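Local coordinates for microcompartments protein (Desulfitobacterium hafniense, PDB 3NWG) that probably builds the protein shell of a bacterial microcompartment, each subunit carrying two BMC domains in tandem, at residues Glu3-Val8 and Ile43-Gly48; Asp70-Pro75 and Leu108-Asp113; Leu97-Thr102 and Asp166-Pro171; Asp122-Arg127 and Phe137-Gly142. One frame throughout, in Å; residues are numbered along the deposited sequence.

Overall arrangement
Contact 1 comes first, contact 2 follows, and the segments of contacts 2 and 3 alternate along the chain; contact 4 is nested within the loop closed by contact 3. Contact 1 and strand 68-74 of contact 2 share the first four-stranded antiparallel sheet; contacts 3 and 4, centres about 9 Å apart, share the second through strands 96-102 and 136-142. Contact 2 joins the two halves: its strand bonds to strand 4-10, and its helix 105-117 packs on strand 96-102 of contact 3 and on the hairpin of contact 4. Centres of contacts 1 and 3 lie about 24 Å apart. Each BMC domain thus has its own sheet, with contact 2 at the seam.

Contact 1 of 4, residues Glu3-Val8 and Ile43-Gly48; sequences ESIGLV and IVLICG
Ser4, Gly6 and Val8 pair with Gly48, Ile46 and Val44 through six backbone hydrogen bonds, two to each pair, and so lay strand 4-8 antiparallel to strand 43-48 with 159° between their directions. In the middle pair Gly6 N donates a hydrogen bond to Ile46 O at 2.9 Å, and Ile46 N donates one to Gly6 O at 3.0 Å. At one end Ser4 N reaches Gly48 O at 2.7 Å, nearly in line with the carbonyl bond. Between these rungs lie the non-hydrogen-bonded pairs Ile5-Cys47 and Leu7-Leu45, where CA-H...O contacts such as Leu7 CA to Val44 O at 3.2 Å add weak support.

Apolar packing is carried by the face with Ile5, Leu7 and Leu45. With its CG turned beside the backbone N (chi1 -74°), Leu45 brings CD2 back over the neighbouring strand, 3.6 Å from Leu7 CD1 and 4.1 Å from Ile5 CD1. The branched ends cross at a slant and touch through their methyls, and Ile109 of helix 105-117 also packs on Ile5. On the other face Ile46 CG1 lies 3.4 Å from Gly6 O, beside a residue with no side chain. Val8, Val44 and Ile46 all touch Met23 of helix 13-26, and Val8 and Ile46 also meet Val57 and Ser56 of helix 50-64, as suits compact apolar groups beneath helices.

Strand 29-36 flanks 43-48 and strand 68-74 flanks 4-8, so this is the central strand pair of the helix-covered antiparallel sheet of a BMC domain.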
loop_
_atom_site.group_PDB
_atom_site.type_symbol
_atom_site.label_atom_id
_atom_site.label_comp_id
_atom_site.label_asym_id
_atom_site.label_seq_id
_atom_site.Cartn_x
_atom_site.Cartn_y
_atom_site.Cartn_z
ATOM N N GLU A 3 21.884 25.681 -2.032
ATOM C CA GLU A 3 21.789 24.742 -3.143
ATOM C C GLU A 3 20.883 25.216 -4.269
ATOM O O GLU A 3 20.070 26.111 -4.084
ATOM C CB GLU A 3 21.324 23.391 -2.621
ATOM C CG GLU A 3 22.266 22.819 -1.582
ATOM C CD GLU A 3 21.821 21.467 -1.085
ATOM O OE1 GLU A 3 21.662 21.325 0.153
ATOM O OE2 GLU A 3 21.613 20.555 -1.931
ATOM N N SER A 4 21.051 24.617 -5.443
ATOM C CA SER A 4 20.174 24.853 -6.582
ATOM C C SER A 4 19.318 23.617 -6.869
ATOM O O SER A 4 19.610 22.521 -6.384
ATOM C CB SER A 4 21.000 25.206 -7.814
ATOM O OG SER A 4 21.887 26.264 -7.513
ATOM N N ILE A 5 18.260 23.799 -7.650
ATOM C CA ILE A 5 17.441 22.681 -8.126
ATOM C C ILE A 5 17.390 22.694 -9.663
ATOM O O ILE A 5 17.266 23.768 -10.280
ATOM C CB ILE A 5 16.012 22.695 -7.505
ATOM C CG1 ILE A 5 15.189 21.496 -7.988
ATOM C CG2 ILE A 5 15.303 23.987 -7.834
ATOM C CD1 ILE A 5 13.926 21.262 -7.211
ATOM N N GLY A 6 17.514 21.506 -10.260
ATOM C CA GLY A 6 17.473 21.341 -11.707
ATOM C C GLY A 6 16.415 20.341 -12.122
ATOM O O GLY A 6 16.192 19.338 -11.437
ATOM N N LEU A 7 15.765 20.622 -13.248
ATOM C CA LEU A 7 14.696 19.786 -13.760
ATOM C C LEU A 7 14.877 19.500 -15.230
ATOM O O LEU A 7 15.077 20.410 -16.032
ATOM C CB LEU A 7 13.336 20.484 -13.588
ATOM C CG LEU A 7 12.205 19.928 -14.453
ATOM C CD1 LEU A 7 11.525 18.755 -13.754
ATOM C CD2 LEU A 7 11.205 20.990 -14.823
ATOM N N VAL A 8 14.775 18.232 -15.592
ATOM C CA VAL A 8 14.687 17.876 -16.988
ATOM C C VAL A 8 13.386 17.106 -17.193
ATOM O O VAL A 8 13.081 16.169 -16.442
ATOM C CB VAL A 8 15.950 17.108 -17.478
ATOM C CG1 VAL A 8 15.761 16.578 -18.882
ATOM C CG2 VAL A 8 17.164 18.015 -17.474
ATOM N N ILE A 43 10.107 12.881 -15.695
ATOM C CA ILE A 43 10.724 14.057 -15.123
ATOM C C ILE A 43 11.866 13.668 -14.205
ATOM O O ILE A 43 11.813 12.635 -13.526
ATOM C CB ILE A 43 9.696 14.989 -14.387
ATOM C CG1 ILE A 43 9.285 14.436 -13.015
ATOM C CG2 ILE A 43 8.480 15.283 -15.252
ATOM C CD1 ILE A 43 9.840 15.257 -11.855
ATOM N N VAL A 44 12.907 14.493 -14.212
ATOM C CA VAL A 44 14.009 14.315 -13.283
ATOM C C VAL A 44 14.247 15.616 -12.562
ATOM O O VAL A 44 14.353 16.681 -13.177
ATOM C CB VAL A 44 15.313 13.818 -13.978
ATOM C CG1 VAL A 44 16.407 13.553 -12.966
ATOM C CG2 VAL A 44 15.039 12.557 -14.794
ATOM N N LEU A 45 14.295 15.506 -11.244
ATOM C CA LEU A 45 14.608 16.623 -10.368
ATOM C C LEU A 45 15.809 16.252 -9.525
ATOM O O LEU A 45 15.866 15.171 -8.931
ATOM C CB LEU A 45 13.438 16.953 -9.443
ATOM C CG LEU A 45 12.210 17.644 -10.018
ATOM C CD1 LEU A 45 11.077 17.557 -9.020
ATOM C CD2 LEU A 45 12.509 19.100 -10.336
ATOM N N ILE A 46 16.752 17.177 -9.458
ATOM C CA ILE A 46 17.991 16.984 -8.720
ATOM C C ILE A 46 18.360 18.268 -7.987
ATOM O O ILE A 46 17.859 19.354 -8.306
ATOM C CB ILE A 46 19.127 16.611 -9.673
ATOM C CG1 ILE A 46 19.067 17.526 -10.900
ATOM C CG2 ILE A 46 18.978 15.158 -10.112
ATOM C CD1 ILE A 46 20.383 17.987 -11.410
ATOM N N CYS A 47 19.233 18.140 -7.001
ATOM C CA CYS A 47 19.694 19.300 -6.275
ATOM C C CYS A 47 21.163 19.125 -5.897
ATOM O O CYS A 47 21.626 18.015 -5.656
ATOM C CB CYS A 47 18.828 19.529 -5.029
ATOM S SG CYS A 47 19.215 18.416 -3.654
ATOM N N GLY A 48 21.878 20.238 -5.854
ATOM C CA GLY A 48 23.280 20.281 -5.442
ATOM C C GLY A 48 23.729 21.727 -5.512
ATOM O O GLY A 48 22.898 22.630 -5.454
#

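Contact 2 of 4, residues Asp70-Pro75 and Leu108-Asp113; sequences DDFILP and LIVAAD
Phe72 and Leu74 of the strand reach across to Ile109, Val110 and Asp113, one side of helix 105-117. Val110 sends its CG2 methyl to CZ at the far end of the Phe72 ring, 3.6 Å away, the two side chains crossing at about a right angle. Ile109 meets the same ring at its edge, near the ring plane, CG2 lying 4.2 Å from Phe72 CE2. That methyl is shared, for Leu74 CB is also 4.2 Å from Ile109 CG2. A methyl of Leu74 rests against the carboxylate of Asp113, Leu74 CD1 lying 3.5 Å from Asp113 CG.

No hydrogen bond crosses between the segments, so shape and apolar surface do the work, and the strand needs long side chains such as Phe72 and Leu74 because the strand and helix axes, 14° from parallel, stay 9.7 Å apart. Phe72 points its ring at the helix with CG opposite the backbone N (chi1 171°).

The next shell fixes these groups. Backbone bonds to Leu7 and Ile5 hold Phe72 and Leu74 in their sheet, while Asp113 takes a hydrogen bond from His78 N and a salt bridge from Lys117, which satisfies the carboxylate beside an apolar neighbour.

An outermost strand of the first sheet thus packs on a helix of the second BMC domain: an interdomain seam within one chain, as expected of a tandem-BMC shell protein.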
loop_
_atom_site.group_PDB
_atom_site.type_symbol
_atom_site.label_atom_id
_atom_site.label_comp_id
_atom_site.label_asym_id
_atom_site.label_seq_id
_atom_site.Cartn_x
_atom_site.Cartn_y
_atom_site.Cartn_z
ATOM N N ASP A 70 11.373 20.086 -21.501
ATOM C CA ASP A 70 11.751 21.235 -20.694
ATOM C C ASP A 70 12.960 20.896 -19.814
ATOM O O ASP A 70 13.109 19.756 -19.331
ATOM C CB ASP A 70 10.556 21.687 -19.835
ATOM C CG ASP A 70 10.685 23.127 -19.318
ATOM O OD1 ASP A 70 11.464 23.939 -19.891
ATOM O OD2 ASP A 70 9.977 23.448 -18.331
ATOM N N ASP A 71 13.824 21.892 -19.634
ATOM C CA ASP A 71 14.909 21.854 -18.660
ATOM C C ASP A 71 14.873 23.182 -17.926
ATOM O O ASP A 71 14.577 24.211 -18.529
ATOM C CB ASP A 71 16.253 21.704 -19.356
ATOM C CG ASP A 71 16.505 22.809 -20.396
ATOM O OD1 ASP A 71 15.908 22.755 -21.502
ATOM O OD2 ASP A 71 17.301 23.730 -20.108
ATOM N N PHE A 72 15.156 23.157 -16.629
ATOM C CA PHE A 72 15.036 24.341 -15.800
ATOM C C PHE A 72 15.993 24.269 -14.616
ATOM O O PHE A 72 16.250 23.185 -14.090
ATOM C CB PHE A 72 13.589 24.484 -15.309
ATOM C CG PHE A 72 13.398 25.567 -14.274
ATOM C CD1 PHE A 72 13.347 26.907 -14.651
ATOM C CD2 PHE A 72 13.297 25.246 -12.924
ATOM C CE1 PHE A 72 13.195 27.909 -13.704
ATOM C CE2 PHE A 72 13.143 26.241 -11.964
ATOM C CZ PHE A 72 13.092 27.571 -12.352
ATOM N N ILE A 73 16.506 25.428 -14.199
ATOM C CA ILE A 73 17.372 25.536 -13.017
ATOM C C ILE A 73 17.012 26.739 -12.158
ATOM O O ILE A 73 16.894 27.863 -12.664
ATOM C CB ILE A 73 18.867 25.627 -13.403
ATOM C CG1 ILE A 73 19.368 24.292 -13.976
ATOM C CG2 ILE A 73 19.721 26.053 -12.186
ATOM C CD1 ILE A 73 20.644 24.425 -14.738
ATOM N N LEU A 74 16.837 26.492 -10.859
ATOM C CA LEU A 74 16.543 27.557 -9.904
ATOM C C LEU A 74 17.624 27.575 -8.835
ATOM O O LEU A 74 17.666 26.708 -7.964
ATOM C CB LEU A 74 15.143 27.381 -9.290
ATOM C CG LEU A 74 14.379 28.501 -8.528
ATOM C CD1 LEU A 74 14.722 28.531 -7.060
ATOM C CD2 LEU A 74 14.554 29.895 -9.139
ATOM N N PRO A 75 18.525 28.559 -8.920
ATOM C CA PRO A 75 19.613 28.770 -7.971
ATOM C C PRO A 75 19.129 29.319 -6.638
ATOM O O PRO A 75 18.155 30.078 -6.587
ATOM C CB PRO A 75 20.470 29.825 -8.666
ATOM C CG PRO A 75 19.489 30.598 -9.484
ATOM C CD PRO A 75 18.577 29.529 -10.028
ATOM N N LEU A 108 5.780 25.866 -10.791
ATOM C CA LEU A 108 5.539 25.503 -9.400
ATOM C C LEU A 108 6.781 25.697 -8.518
ATOM O O LEU A 108 6.682 26.277 -7.437
ATOM C CB LEU A 108 4.985 24.090 -9.225
ATOM C CG LEU A 108 4.526 24.034 -7.763
ATOM C CD1 LEU A 108 3.114 24.605 -7.603
ATOM C CD2 LEU A 108 4.680 22.675 -7.140
ATOM N N ILE A 109 7.942 25.222 -8.967
ATOM C CA ILE A 109 9.145 25.367 -8.164
ATOM C C ILE A 109 9.385 26.832 -7.863
ATOM O O ILE A 109 9.616 27.192 -6.699
ATOM C CB ILE A 109 10.367 24.745 -8.842
ATOM C CG1 ILE A 109 10.287 23.218 -8.747
ATOM C CG2 ILE A 109 11.663 25.229 -8.196
ATOM C CD1 ILE A 109 11.048 22.514 -9.868
ATOM N N VAL A 110 9.304 27.672 -8.897
ATOM C CA VAL A 110 9.485 29.111 -8.729
ATOM C C VAL A 110 8.501 29.666 -7.673
ATOM O O VAL A 110 8.906 30.421 -6.778
ATOM C CB VAL A 110 9.318 29.875 -10.064
ATOM C CG1 VAL A 110 9.138 31.352 -9.809
ATOM C CG2 VAL A 110 10.505 29.668 -10.950
ATOM N N ALA A 111 7.228 29.265 -7.771
ATOM C CA ALA A 111 6.177 29.763 -6.887
ATOM C C ALA A 111 6.372 29.310 -5.448
ATOM O O ALA A 111 6.261 30.118 -4.519
ATOM C CB ALA A 111 4.821 29.337 -7.381
ATOM N N ALA A 112 6.655 28.022 -5.269
ATOM C CA ALA A 112 6.942 27.483 -3.948
ATOM C C ALA A 112 8.141 28.209 -3.328
ATOM O O ALA A 112 8.101 28.588 -2.168
ATOM C CB ALA A 112 7.181 25.976 -4.013
ATOM N N ASP A 113 9.189 28.423 -4.124
ATOM C CA ASP A 113 10.423 29.019 -3.635
ATOM C C ASP A 113 10.191 30.474 -3.259
ATOM O O ASP A 113 10.643 30.932 -2.210
ATOM C CB ASP A 113 11.546 28.878 -4.675
ATOM C CG ASP A 113 12.856 29.536 -4.232
ATOM O OD1 ASP A 113 13.516 29.042 -3.274
ATOM O OD2 ASP A 113 13.228 30.558 -4.864
#

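Contact 3 of 4, residues Leu97-Thr102 and Asp166-Pro171; sequences LGIIET and DKVVIP
Leu97, Ile99 and Glu101 form hydrogen-bonded antiparallel pairs with Ile170, Val168 and Asp166, the strands lying 177° apart in direction and 4.7 Å between axes. Six backbone bonds result; Leu97 N to Ile170 O and Ile170 N to Leu97 O both measure 2.7 Å and are close to straight.

On the face with these residues, Ile99 and Val168 lie side by side and point the same way, Ile99 CD1 3.8 Å from Val168 CG2. Leu97 and Ile170 meet more loosely through their outer methyls, Leu97 CD2 to Ile170 CD1 4.4 Å. Beta-branched isoleucine and valine suit this extended backbone and offer broad apolar flanks. The other face has Gly98 opposite Val169 and Ile100 opposite Lys167; helix 144-160 covers it, Val155 touching both Ile100 and Lys167.

Acids close the row. Asp166 turns its carboxylate forward along its own strand, where OD1 accepts the following amide, Lys167 N, at 2.9 Å through its anti lone pair; OD2 makes a long, weak ion pair with Arg15 of a second subunit. Glu101, extended with CG opposite the backbone N (chi1 180°), reaches the same subunit, where OE2 is hydrogen-bonded to Ile13 N and OE1 more weakly to Ala14 N.

Ile17 of that subunit also packs on Ile99. This face therefore joins apolar packing to acceptors for amides at the start of the neighbour's helix 13-26, whose dipole would probably welcome a negative group.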
loop_
_atom_site.group_PDB
_atom_site.type_symbol
_atom_site.label_atom_id
_atom_site.label_comp_id
_atom_site.label_asym_id
_atom_site.label_seq_id
_atom_site.Cartn_x
_atom_site.Cartn_y
_atom_site.Cartn_z
ATOM N N LEU A 97 -4.321 28.044 5.618
ATOM C CA LEU A 97 -3.858 27.147 4.571
ATOM C C LEU A 97 -3.857 27.793 3.189
ATOM O O LEU A 97 -4.898 28.186 2.667
ATOM C CB LEU A 97 -4.706 25.878 4.558
ATOM C CG LEU A 97 -4.350 24.778 3.556
ATOM C CD1 LEU A 97 -3.108 23.998 3.985
ATOM C CD2 LEU A 97 -5.516 23.831 3.400
ATOM N N GLY A 98 -2.668 27.889 2.606
ATOM C CA GLY A 98 -2.499 28.404 1.262
ATOM C C GLY A 98 -2.160 27.300 0.278
ATOM O O GLY A 98 -1.462 26.348 0.614
ATOM N N ILE A 99 -2.684 27.419 -0.937
ATOM C CA ILE A 99 -2.426 26.454 -2.000
ATOM C C ILE A 99 -2.184 27.206 -3.301
ATOM O O ILE A 99 -2.996 28.063 -3.681
ATOM C CB ILE A 99 -3.612 25.480 -2.222
ATOM C CG1 ILE A 99 -4.099 24.873 -0.894
ATOM C CG2 ILE A 99 -3.221 24.398 -3.219
ATOM C CD1 ILE A 99 -5.479 24.131 -0.977
ATOM N N ILE A 100 -1.073 26.898 -3.972
ATOM C CA ILE A 100 -0.815 27.413 -5.318
ATOM C C ILE A 100 -0.749 26.259 -6.303
ATOM O O ILE A 100 -0.106 25.246 -6.034
ATOM C CB ILE A 100 0.489 28.232 -5.399
ATOM C CG1 ILE A 100 0.475 29.352 -4.360
ATOM C CG2 ILE A 100 0.684 28.795 -6.817
ATOM C CD1 ILE A 100 1.806 30.024 -4.151
ATOM N N GLU A 101 -1.396 26.430 -7.450
ATOM C CA GLU A 101 -1.511 25.363 -8.425
ATOM C C GLU A 101 -1.180 25.925 -9.807
ATOM O O GLU A 101 -1.795 26.896 -10.244
ATOM C CB GLU A 101 -2.918 24.773 -8.358
ATOM C CG GLU A 101 -3.258 23.634 -9.312
ATOM C CD GLU A 101 -4.787 23.426 -9.421
ATOM O OE1 GLU A 101 -5.549 24.248 -8.863
ATOM O OE2 GLU A 101 -5.248 22.457 -10.059
ATOM N N THR A 102 -0.182 25.323 -10.466
ATOM C CA THR A 102 0.340 25.794 -11.756
ATOM C C THR A 102 0.337 24.671 -12.797
ATOM O O THR A 102 0.301 23.476 -12.446
ATOM C CB THR A 102 1.806 26.369 -11.673
ATOM O OG1 THR A 102 2.720 25.313 -11.372
ATOM C CG2 THR A 102 1.948 27.455 -10.635
ATOM N N ASP A 166 -4.531 28.401 -10.332
ATOM C CA ASP A 166 -5.250 29.143 -9.330
ATOM C C ASP A 166 -4.589 29.014 -7.958
ATOM O O ASP A 166 -3.623 28.264 -7.791
ATOM C CB ASP A 166 -6.726 28.699 -9.287
ATOM C CG ASP A 166 -7.696 29.879 -9.141
ATOM O OD1 ASP A 166 -7.386 30.844 -8.407
ATOM O OD2 ASP A 166 -8.776 29.842 -9.764
ATOM N N LYS A 167 -5.112 29.774 -6.994
ATOM C CA LYS A 167 -4.663 29.749 -5.603
ATOM C C LYS A 167 -5.814 30.051 -4.652
ATOM O O LYS A 167 -6.825 30.626 -5.047
ATOM C CB LYS A 167 -3.528 30.746 -5.342
ATOM C CG LYS A 167 -3.490 31.984 -6.234
ATOM C CD LYS A 167 -4.575 32.993 -6.005
ATOM C CE LYS A 167 -4.692 33.856 -7.258
ATOM N NZ LYS A 167 -5.886 34.726 -7.204
ATOM N N VAL A 168 -5.650 29.642 -3.399
ATOM C CA VAL A 168 -6.626 29.903 -2.365
ATOM C C VAL A 168 -5.881 30.116 -1.060
ATOM O O VAL A 168 -4.818 29.522 -0.845
ATOM C CB VAL A 168 -7.679 28.748 -2.214
ATOM C CG1 VAL A 168 -8.407 28.496 -3.521
ATOM C CG2 VAL A 168 -7.058 27.469 -1.684
ATOM N N VAL A 169 -6.422 30.991 -0.218
ATOM C CA VAL A 169 -6.047 31.052 1.191
ATOM C C VAL A 169 -7.299 30.719 2.003
ATOM O O VAL A 169 -8.348 31.356 1.855
ATOM C CB VAL A 169 -5.445 32.427 1.579
ATOM C CG1 VAL A 169 -5.216 32.533 3.086
ATOM C CG2 VAL A 169 -4.137 32.696 0.813
ATOM N N ILE A 170 -7.190 29.682 2.822
ATOM C CA ILE A 170 -8.273 29.253 3.668
ATOM C C ILE A 170 -7.806 29.514 5.087
ATOM O O ILE A 170 -6.964 28.777 5.590
ATOM C CB ILE A 170 -8.581 27.750 3.448
ATOM C CG1 ILE A 170 -8.825 27.475 1.958
ATOM C CG2 ILE A 170 -9.761 27.265 4.330
ATOM C CD1 ILE A 170 -8.854 25.984 1.589
ATOM N N PRO A 171 -8.341 30.579 5.727
ATOM C CA PRO A 171 -7.974 31.088 7.057
ATOM C C PRO A 171 -8.235 30.101 8.190
ATOM O O PRO A 171 -7.363 29.887 9.037
ATOM C CB PRO A 171 -8.885 32.303 7.223
ATOM C CG PRO A 171 -9.273 32.690 5.850
ATOM C CD PRO A 171 -9.414 31.402 5.137
#

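Contact 4 of 4, residues Asp122-Arg127 and Phe137-Gly142; sequences DLVEIR and FVTLTG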
loop_
_atom_site.group_PDB
_atom_site.type_symbol
_atom_site.label_atom_id
_atom_site.label_comp_id
_atom_site.label_asym_id
_atom_site.label_seq_id
_atom_site.Cartn_x
_atom_site.Cartn_y
_atom_site.Cartn_z
ATOM N N ASP A 122 5.469 27.760 6.540
ATOM C CA ASP A 122 6.126 26.483 6.321
ATOM C C ASP A 122 5.399 25.800 5.186
ATOM O O ASP A 122 4.177 25.687 5.226
ATOM C CB ASP A 122 6.095 25.622 7.587
ATOM C CG ASP A 122 6.944 26.212 8.720
ATOM O OD1 ASP A 122 8.200 26.193 8.625
ATOM O OD2 ASP A 122 6.353 26.702 9.716
ATOM N N LEU A 123 6.130 25.373 4.156
ATOM C CA LEU A 123 5.522 24.597 3.070
ATOM C C LEU A 123 5.077 23.280 3.667
ATOM O O LEU A 123 5.757 22.734 4.536
ATOM C CB LEU A 123 6.497 24.365 1.907
ATOM C CG LEU A 123 7.193 25.542 1.203
ATOM C CD1 LEU A 123 7.912 25.055 -0.022
ATOM C CD2 LEU A 123 6.246 26.665 0.815
ATOM N N VAL A 124 3.920 22.792 3.239
ATOM C CA VAL A 124 3.369 21.561 3.806
ATOM C C VAL A 124 3.622 20.385 2.864
ATOM O O VAL A 124 4.149 19.357 3.285
ATOM C CB VAL A 124 1.875 21.689 4.169
ATOM C CG1 VAL A 124 1.367 20.404 4.789
ATOM C CG2 VAL A 124 1.662 22.844 5.121
ATOM N N GLU A 125 3.248 20.540 1.594
ATOM C CA GLU A 125 3.573 19.547 0.573
ATOM C C GLU A 125 3.649 20.130 -0.833
ATOM O O GLU A 125 3.086 21.185 -1.130
ATOM C CB GLU A 125 2.619 18.340 0.625
ATOM C CG GLU A 125 1.269 18.503 -0.059
ATOM C CD GLU A 125 0.424 17.224 0.003
ATOM O OE1 GLU A 125 -0.749 17.236 -0.464
ATOM O OE2 GLU A 125 0.927 16.201 0.526
ATOM N N ILE A 126 4.380 19.425 -1.682
ATOM C CA ILE A 126 4.469 19.737 -3.092
ATOM C C ILE A 126 4.056 18.498 -3.871
ATOM O O ILE A 126 4.483 17.388 -3.568
ATOM C CB ILE A 126 5.893 20.194 -3.475
ATOM C CG1 ILE A 126 6.157 21.590 -2.892
ATOM C CG2 ILE A 126 6.082 20.165 -4.984
ATOM C CD1 ILE A 126 7.587 22.122 -3.066
ATOM N N ARG A 127 3.200 18.679 -4.863
ATOM C CA ARG A 127 2.836 17.560 -5.699
ATOM C C ARG A 127 3.153 17.859 -7.141
ATOM O O ARG A 127 2.470 18.635 -7.800
ATOM C CB ARG A 127 1.370 17.175 -5.511
ATOM C CG ARG A 127 1.040 16.656 -4.118
ATOM C CD ARG A 127 1.109 15.148 -4.016
ATOM N NE ARG A 127 0.055 14.681 -3.115
ATOM C CZ ARG A 127 -1.139 14.229 -3.511
ATOM N NH1 ARG A 127 -2.035 13.846 -2.607
ATOM N NH2 ARG A 127 -1.442 14.153 -4.809
ATOM N N PHE A 137 1.083 21.410 -7.481
ATOM C CA PHE A 137 0.677 22.341 -6.448
ATOM C C PHE A 137 1.507 22.327 -5.171
ATOM O O PHE A 137 2.144 21.328 -4.840
ATOM C CB PHE A 137 -0.822 22.229 -6.150
ATOM C CG PHE A 137 -1.219 20.977 -5.446
ATOM C CD1 PHE A 137 -1.725 19.893 -6.167
ATOM C CD2 PHE A 137 -1.128 20.887 -4.047
ATOM C CE1 PHE A 137 -2.118 18.723 -5.507
ATOM C CE2 PHE A 137 -1.513 19.725 -3.375
ATOM C CZ PHE A 137 -2.016 18.639 -4.103
ATOM N N VAL A 138 1.503 23.470 -4.483
ATOM C CA VAL A 138 2.144 23.629 -3.186
ATOM C C VAL A 138 1.117 24.090 -2.152
ATOM O O VAL A 138 0.251 24.912 -2.452
ATOM C CB VAL A 138 3.386 24.579 -3.247
ATOM C CG1 VAL A 138 3.008 25.970 -3.703
ATOM C CG2 VAL A 138 4.115 24.636 -1.905
ATOM N N THR A 139 1.193 23.510 -0.952
ATOM C CA THR A 139 0.411 23.979 0.189
ATOM C C THR A 139 1.363 24.490 1.266
ATOM O O THR A 139 2.482 23.976 1.414
ATOM C CB THR A 139 -0.481 22.883 0.804
ATOM O OG1 THR A 139 0.345 21.811 1.276
ATOM C CG2 THR A 139 -1.507 22.352 -0.200
ATOM N N LEU A 140 0.916 25.507 1.999
ATOM C CA LEU A 140 1.681 26.081 3.092
ATOM C C LEU A 140 0.775 26.599 4.217
ATOM O O LEU A 140 -0.407 26.832 4.001
ATOM C CB LEU A 140 2.645 27.161 2.583
ATOM C CG LEU A 140 2.357 28.330 1.611
ATOM C CD1 LEU A 140 1.508 27.987 0.401
ATOM C CD2 LEU A 140 1.789 29.525 2.327
ATOM N N THR A 141 1.326 26.738 5.422
ATOM C CA THR A 141 0.603 27.352 6.527
ATOM C C THR A 141 1.405 28.418 7.234
ATOM O O THR A 141 2.603 28.558 7.021
ATOM C CB THR A 141 0.173 26.344 7.604
ATOM O OG1 THR A 141 1.270 25.475 7.909
ATOM C CG2 THR A 141 -0.965 25.542 7.116
ATOM N N GLY A 142 0.697 29.142 8.094
ATOM C CA GLY A 142 1.211 30.230 8.923
ATOM C C GLY A 142 -0.014 30.970 9.443
ATOM O O GLY A 142 -1.145 30.499 9.282
#
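Val124 and Glu125 both face Thr139, and the polar grip on this threonine is the centre of the contact. Val124 N donates to Thr139 O at 2.6 Å, and Thr139 N donates to Glu125 O at 3.0 Å. The hydroxyl adds a weak bond, with Glu125 N lying 3.2 Å from Thr139 OG1. Two residues opposite one make a classic beta bulge. Ordinary rungs flank it: Asp122 with Thr141, and Arg127 with Phe137, where Arg127 N reaches Phe137 O at 2.9 Å.

The Phe137 ring takes the Arg127 stem over one face in a CH-pi contact, Arg127 CB 4.0 Å from the ring centroid and 20° off its normal. The methylenes, rather than the tilted guanidinium, do the touching, Arg127 CG standing 3.6 Å from Phe137 CZ. Glu125 OE1 comes to the ring edge, where it also forms a long ion pair with Arg127 by charge alone. Phe137 places its ring beneath the arginine by setting CG between its backbone N and carbonyl carbon (chi1 71°), and Ile13 of a second subunit packs on the ring too. Reducing Phe137 to an alanine would probably leave the Arg127 stem without its platform and open a gap beside that Ile13.

The opposite face is apolar: Ile126 CG1 meets Val138 CG2 at 3.8 Å, and Leu123 joins them under helices 79-85 and 105-117. Aliphatic groups thus bury one face under the helices, while on the other charge meets an aromatic ring, Phe137 alone of these residues meeting the second subunit, through Ile13.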